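Local coordinates for protein putative D-alanine N-acetyltransferase of GNAT family (PDB 2R7H) that probably transfers an acyl group, most likely acetyl from acetyl-CoA, to an amine acceptor, as expected of a GNAT-family acetyltransferase, at residues R36-T41 and A80-Y85; H69-T74 and L116-H121. All coordinates share one frame; numbering follows the deposited sequence.

Contact 1. Residues R36-T41 and A80-Y85; sequences RVVEST and AGYACY
The phenolic OH of Y82, hydrogen-bonded to NE1 of W99 on the adjoining strand 94-102, meets helix 36-41 at a methyl of V38, with CG2 of V38 lying 3.6 Å from OH of Y82. The same methyl also reaches the ring carbon CE1, V38 CG2 standing 4.0 Å from Y82 CE1, and it sits in the plane of the ring, so it abuts the ring edge. The rings of Y82 and W99 also meet, their planes at about 80°. Nearer the root of the ring a second methyl arrives at that edge: V37 CG1 is 4.2 Å from Y82 CD1 and as far from the CA of G81. CG of Y82 sits between the backbone N and the carbonyl carbon (chi1 83°), and the far part of the ring, CE1 and OH, reaches V38. Helix 30-41 here runs across the sheet of the GNAT fold, its short segment passing strand 80-85 at 102° with the axes 9.0 Å apart. V37 CG1 comes over the strand backbone at G81, part of a classic beta bulge in which A80 and G81 both face A73. The hydroxyl of T41 donates from OG1 to V38 O (2.8 Å) and also pairs with F43 N. Helix 46-61 packs beside this patch, with A52 touching both V38 and Y82.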
loop_
_atom_site.group_PDB
_atom_site.type_symbol
_atom_site.label_atom_id
_atom_site.label_comp_id
_atom_site.label_asym_id
_atom_site.label_seq_id
_atom_site.Cartn_x
_atom_site.Cartn_y
_atom_site.Cartn_z
ATOM N N ARG B 36 15.758 -13.708 -12.232
ATOM C CA ARG B 36 15.781 -14.265 -13.597
ATOM C C ARG B 36 14.374 -14.631 -14.110
ATOM O O ARG B 36 14.084 -14.409 -15.286
ATOM C CB ARG B 36 16.802 -15.427 -13.722
ATOM N N VAL B 37 13.484 -15.116 -13.222
ATOM C CA VAL B 37 12.111 -15.440 -13.615
ATOM C C VAL B 37 11.450 -14.150 -14.038
ATOM O O VAL B 37 10.878 -14.069 -15.124
ATOM C CB VAL B 37 11.237 -16.102 -12.477
ATOM C CG1 VAL B 37 9.754 -16.137 -12.875
ATOM C CG2 VAL B 37 11.721 -17.523 -12.128
ATOM N N VAL B 38 11.535 -13.153 -13.161
ATOM C CA VAL B 38 10.954 -11.833 -13.390
ATOM C C VAL B 38 11.460 -11.157 -14.674
ATOM O O VAL B 38 10.678 -10.550 -15.416
ATOM C CB VAL B 38 11.158 -10.954 -12.117
ATOM C CG1 VAL B 38 11.144 -9.533 -12.469
ATOM C CG2 VAL B 38 10.154 -11.376 -11.009
ATOM N N GLU B 39 12.764 -11.259 -14.909
ATOM C CA GLU B 39 13.398 -10.691 -16.112
ATOM C C GLU B 39 12.987 -11.394 -17.377
ATOM O O GLU B 39 12.939 -10.758 -18.402
ATOM C CB GLU B 39 14.903 -10.694 -15.986
ATOM C CG GLU B 39 15.394 -9.669 -14.972
ATOM C CD GLU B 39 16.909 -9.655 -14.866
ATOM O OE1 GLU B 39 17.580 -10.645 -15.241
ATOM O OE2 GLU B 39 17.418 -8.633 -14.376
ATOM N N SER B 40 12.671 -12.687 -17.307
ATOM C CA SER B 40 12.226 -13.447 -18.470
ATOM C C SER B 40 10.808 -13.089 -18.966
ATOM O O SER B 40 10.479 -13.350 -20.116
ATOM C CB SER B 40 12.265 -14.934 -18.164
ATOM O OG SER B 40 11.227 -15.321 -17.301
ATOM N N THR B 41 9.993 -12.452 -18.134
ATOM C CA THR B 41 8.607 -12.112 -18.511
ATOM C C THR B 41 8.375 -10.828 -19.302
ATOM O O THR B 41 7.368 -10.743 -19.991
ATOM C CB THR B 41 7.732 -11.960 -17.274
ATOM O OG1 THR B 41 8.085 -10.750 -16.581
ATOM C CG2 THR B 41 7.865 -13.205 -16.360
ATOM N N ALA B 80 10.315 -22.810 -12.305
ATOM C CA ALA B 80 9.363 -22.597 -13.409
ATOM C C ALA B 80 8.576 -21.273 -13.256
ATOM O O ALA B 80 8.175 -20.642 -14.239
ATOM C CB ALA B 80 8.417 -23.775 -13.483
ATOM N N GLY B 81 8.383 -20.860 -12.008
ATOM C CA GLY B 81 7.674 -19.639 -11.686
ATOM C C GLY B 81 7.432 -19.506 -10.189
ATOM O O GLY B 81 7.884 -20.322 -9.388
ATOM N N TYR B 82 6.750 -18.442 -9.796
ATOM C CA TYR B 82 6.483 -18.241 -8.377
ATOM C C TYR B 82 5.418 -17.181 -8.171
ATOM O O TYR B 82 5.065 -16.441 -9.105
ATOM C CB TYR B 82 7.762 -17.838 -7.605
ATOM C CG TYR B 82 8.113 -16.380 -7.654
ATOM C CD1 TYR B 82 8.484 -15.766 -8.838
ATOM C CD2 TYR B 82 8.131 -15.623 -6.496
ATOM C CE1 TYR B 82 8.782 -14.418 -8.883
ATOM C CE2 TYR B 82 8.430 -14.282 -6.528
ATOM C CZ TYR B 82 8.749 -13.684 -7.716
ATOM O OH TYR B 82 9.070 -12.351 -7.719
ATOM N N ALA B 83 4.916 -17.133 -6.940
ATOM C CA ALA B 83 3.917 -16.143 -6.513
ATOM C C ALA B 83 4.499 -15.483 -5.247
ATOM O O ALA B 83 5.189 -16.145 -4.465
ATOM C CB ALA B 83 2.646 -16.779 -6.201
ATOM N N CYS B 84 4.248 -14.194 -5.086
ATOM C CA CYS B 84 4.700 -13.380 -3.958
ATOM C C CYS B 84 3.408 -12.755 -3.386
ATOM O O CYS B 84 2.554 -12.202 -4.121
ATOM C CB CYS B 84 5.672 -12.279 -4.417
ATOM S SG CYS B 84 6.217 -11.309 -2.985
ATOM N N TYR B 85 3.216 -12.860 -2.085
ATOM C CA TYR B 85 2.000 -12.325 -1.472
ATOM C C TYR B 85 2.209 -12.046 0.013
ATOM O O TYR B 85 3.226 -12.381 0.566
ATOM C CB TYR B 85 0.829 -13.327 -1.679
ATOM C CG TYR B 85 0.908 -14.544 -0.820
ATOM C CD1 TYR B 85 1.691 -15.624 -1.156
ATOM C CD2 TYR B 85 0.218 -14.584 0.396
ATOM C CE1 TYR B 85 1.765 -16.706 -0.313
ATOM C CE2 TYR B 85 0.271 -15.635 1.205
ATOM C CZ TYR B 85 1.043 -16.694 0.870
ATOM O OH TYR B 85 1.082 -17.727 1.749
#

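Contact 2. Residues H69-T74 and L116-H121; sequences HFVFAT and LAEVVH
V71 lays both of its methyls against helix 116-121: V71 CG1 lies 3.8 Å from E118 CB and V71 CG2 lies 4.0 Å from V119 CG2. Its CG1 lies anti to the backbone N (chi1 178°), a setting that spreads the two methyls over successive residues of the helix. E118 and V71 cross at about a right angle, and CB of E118 also lies 4.2 Å from V71 CG2, close to both branches of the valine. Beyond CB the glutamate leaves the strand: its chain bends at chi2 (-51°) and carries the carboxylate away, where OE1 forms a salt bridge with R24. E118 thus gives the contact its aliphatic root and keeps its charge apart from the apolar packing. V119 approaches V71 obliquely through CG2, and its side chain also touches A83 of the neighbouring strand, so one helical residue rests on two strands. L115 and D122, a turn before and a turn after this pair, touch V71 as well, while F22 of strand 21-23 adjoins it from the edge of the sheet. The CA atoms of V71 and V119 are 6.9 Å apart, a close approach of helix to strand. This is the packing of helix 111-125 against one face of the central beta-sheet, a layered alpha/beta arrangement belonging to the GNAT fold.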
loop_
_atom_site.group_PDB
_atom_site.type_symbol
_atom_site.label_atom_id
_atom_site.label_comp_id
_atom_site.label_asym_id
_atom_site.label_seq_id
_atom_site.Cartn_x
_atom_site.Cartn_y
_atom_site.Cartn_z
ATOM N N HIS B 69 5.419 -13.501 1.742
ATOM C CA HIS B 69 5.349 -14.938 1.619
ATOM C C HIS B 69 5.495 -15.289 0.156
ATOM O O HIS B 69 5.162 -14.486 -0.725
ATOM C CB HIS B 69 4.013 -15.409 2.162
ATOM C CG HIS B 69 3.832 -15.091 3.604
ATOM N ND1 HIS B 69 4.028 -16.026 4.593
ATOM C CD2 HIS B 69 3.564 -13.923 4.233
ATOM C CE1 HIS B 69 3.816 -15.463 5.771
ATOM N NE2 HIS B 69 3.539 -14.186 5.582
ATOM N N PHE B 70 5.948 -16.515 -0.078
ATOM C CA PHE B 70 6.245 -17.032 -1.403
ATOM C C PHE B 70 5.807 -18.467 -1.627
ATOM O O PHE B 70 5.798 -19.252 -0.684
ATOM C CB PHE B 70 7.786 -17.051 -1.573
ATOM C CG PHE B 70 8.425 -15.704 -1.492
ATOM C CD1 PHE B 70 8.845 -15.187 -0.282
ATOM C CD2 PHE B 70 8.548 -14.932 -2.618
ATOM C CE1 PHE B 70 9.401 -13.914 -0.194
ATOM C CE2 PHE B 70 9.091 -13.666 -2.533
ATOM C CZ PHE B 70 9.515 -13.161 -1.314
ATOM N N VAL B 71 5.426 -18.778 -2.875
ATOM C CA VAL B 71 5.134 -20.179 -3.311
ATOM C C VAL B 71 5.971 -20.289 -4.593
ATOM O O VAL B 71 5.720 -19.557 -5.553
ATOM C CB VAL B 71 3.656 -20.508 -3.661
ATOM C CG1 VAL B 71 3.576 -21.977 -4.129
ATOM C CG2 VAL B 71 2.693 -20.237 -2.485
ATOM N N PHE B 72 7.017 -21.113 -4.572
ATOM C CA PHE B 72 7.896 -21.314 -5.721
ATOM C C PHE B 72 7.537 -22.622 -6.429
ATOM O O PHE B 72 7.445 -23.639 -5.769
ATOM C CB PHE B 72 9.361 -21.414 -5.264
ATOM C CG PHE B 72 9.841 -20.236 -4.444
ATOM C CD1 PHE B 72 10.113 -19.032 -5.050
ATOM C CD2 PHE B 72 10.036 -20.349 -3.073
ATOM C CE1 PHE B 72 10.554 -17.955 -4.315
ATOM C CE2 PHE B 72 10.496 -19.286 -2.333
ATOM C CZ PHE B 72 10.756 -18.076 -2.961
ATOM N N ALA B 73 7.283 -22.587 -7.742
ATOM C CA ALA B 73 6.991 -23.788 -8.538
ATOM C C ALA B 73 8.346 -24.221 -9.138
ATOM O O ALA B 73 8.978 -23.435 -9.870
ATOM C CB ALA B 73 5.979 -23.466 -9.645
ATOM N N THR B 74 8.840 -25.414 -8.778
ATOM C CA THR B 74 10.129 -25.913 -9.320
ATOM C C THR B 74 9.989 -27.235 -10.119
ATOM O O THR B 74 9.082 -28.019 -9.869
ATOM C CB THR B 74 11.190 -26.131 -8.220
ATOM O OG1 THR B 74 10.680 -27.065 -7.261
ATOM C CG2 THR B 74 11.548 -24.843 -7.527
ATOM N N LEU B 116 -1.598 -19.615 -8.098
ATOM C CA LEU B 116 -2.653 -18.869 -7.411
ATOM C C LEU B 116 -3.442 -19.809 -6.455
ATOM O O LEU B 116 -3.815 -19.401 -5.357
ATOM C CB LEU B 116 -3.628 -18.249 -8.398
ATOM C CG LEU B 116 -4.857 -17.523 -7.846
ATOM C CD1 LEU B 116 -4.554 -16.276 -6.980
ATOM C CD2 LEU B 116 -5.771 -17.163 -8.983
ATOM N N ALA B 117 -3.767 -21.031 -6.913
ATOM C CA ALA B 117 -4.476 -21.993 -6.056
ATOM C C ALA B 117 -3.679 -22.259 -4.750
ATOM O O ALA B 117 -4.246 -22.375 -3.655
ATOM C CB ALA B 117 -4.773 -23.286 -6.824
ATOM N N GLU B 118 -2.366 -22.328 -4.850
ATOM C CA GLU B 118 -1.563 -22.541 -3.651
ATOM C C GLU B 118 -1.579 -21.326 -2.700
ATOM O O GLU B 118 -1.608 -21.482 -1.464
ATOM C CB GLU B 118 -0.127 -22.923 -4.041
ATOM C CG GLU B 118 -0.001 -24.224 -4.830
ATOM C CD GLU B 118 -0.720 -25.426 -4.210
ATOM O OE1 GLU B 118 -0.589 -25.652 -3.006
ATOM O OE2 GLU B 118 -1.419 -26.140 -4.959
ATOM N N VAL B 119 -1.503 -20.113 -3.265
ATOM C CA VAL B 119 -1.560 -18.907 -2.459
ATOM C C VAL B 119 -2.887 -18.866 -1.718
ATOM O O VAL B 119 -2.923 -18.536 -0.545
ATOM C CB VAL B 119 -1.400 -17.629 -3.327
ATOM C CG1 VAL B 119 -1.821 -16.409 -2.547
ATOM C CG2 VAL B 119 0.079 -17.563 -3.904
ATOM N N VAL B 120 -3.978 -19.163 -2.427
ATOM C CA VAL B 120 -5.332 -19.169 -1.840
ATOM C C VAL B 120 -5.452 -20.200 -0.712
ATOM O O VAL B 120 -6.043 -19.914 0.296
ATOM C CB VAL B 120 -6.400 -19.390 -2.902
ATOM C CG1 VAL B 120 -7.755 -19.681 -2.291
ATOM C CG2 VAL B 120 -6.448 -18.186 -3.809
ATOM N N HIS B 121 -4.839 -21.369 -0.891
ATOM C CA HIS B 121 -4.800 -22.407 0.127
ATOM C C HIS B 121 -4.129 -21.867 1.375
ATOM O O HIS B 121 -4.643 -21.994 2.486
ATOM C CB HIS B 121 -4.005 -23.599 -0.404
ATOM C CG HIS B 121 -3.566 -24.569 0.642
ATOM N ND1 HIS B 121 -2.388 -24.419 1.344
ATOM C CD2 HIS B 121 -4.120 -25.728 1.080
ATOM C CE1 HIS B 121 -2.246 -25.428 2.186
ATOM N NE2 HIS B 121 -3.278 -26.240 2.037
#

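In the fold
Contacts 1 and 2, with centres about 12 Å apart, lie on opposite faces of the sheet and are joined through its antiparallel neighbours 69-75 and 78-87. Probable backbone hydrogen bonds tie their strands together, from H69 N to Y85 O (2.7 Å) and from A80 N to A73 O (2.8 Å). Side chains alternate along strand 80-85: Y82 turns to helix 30-41, whereas A83 faces helix 111-125, its CB 3.5 Å from V119 CG2. The 2-ethoxyethanol pocket of Y68, Y98 and W99 adjoins contact 1 through W99, and Y98 also touches C84 of the same strand 80-85; Y68 directly precedes H69 of contact 2.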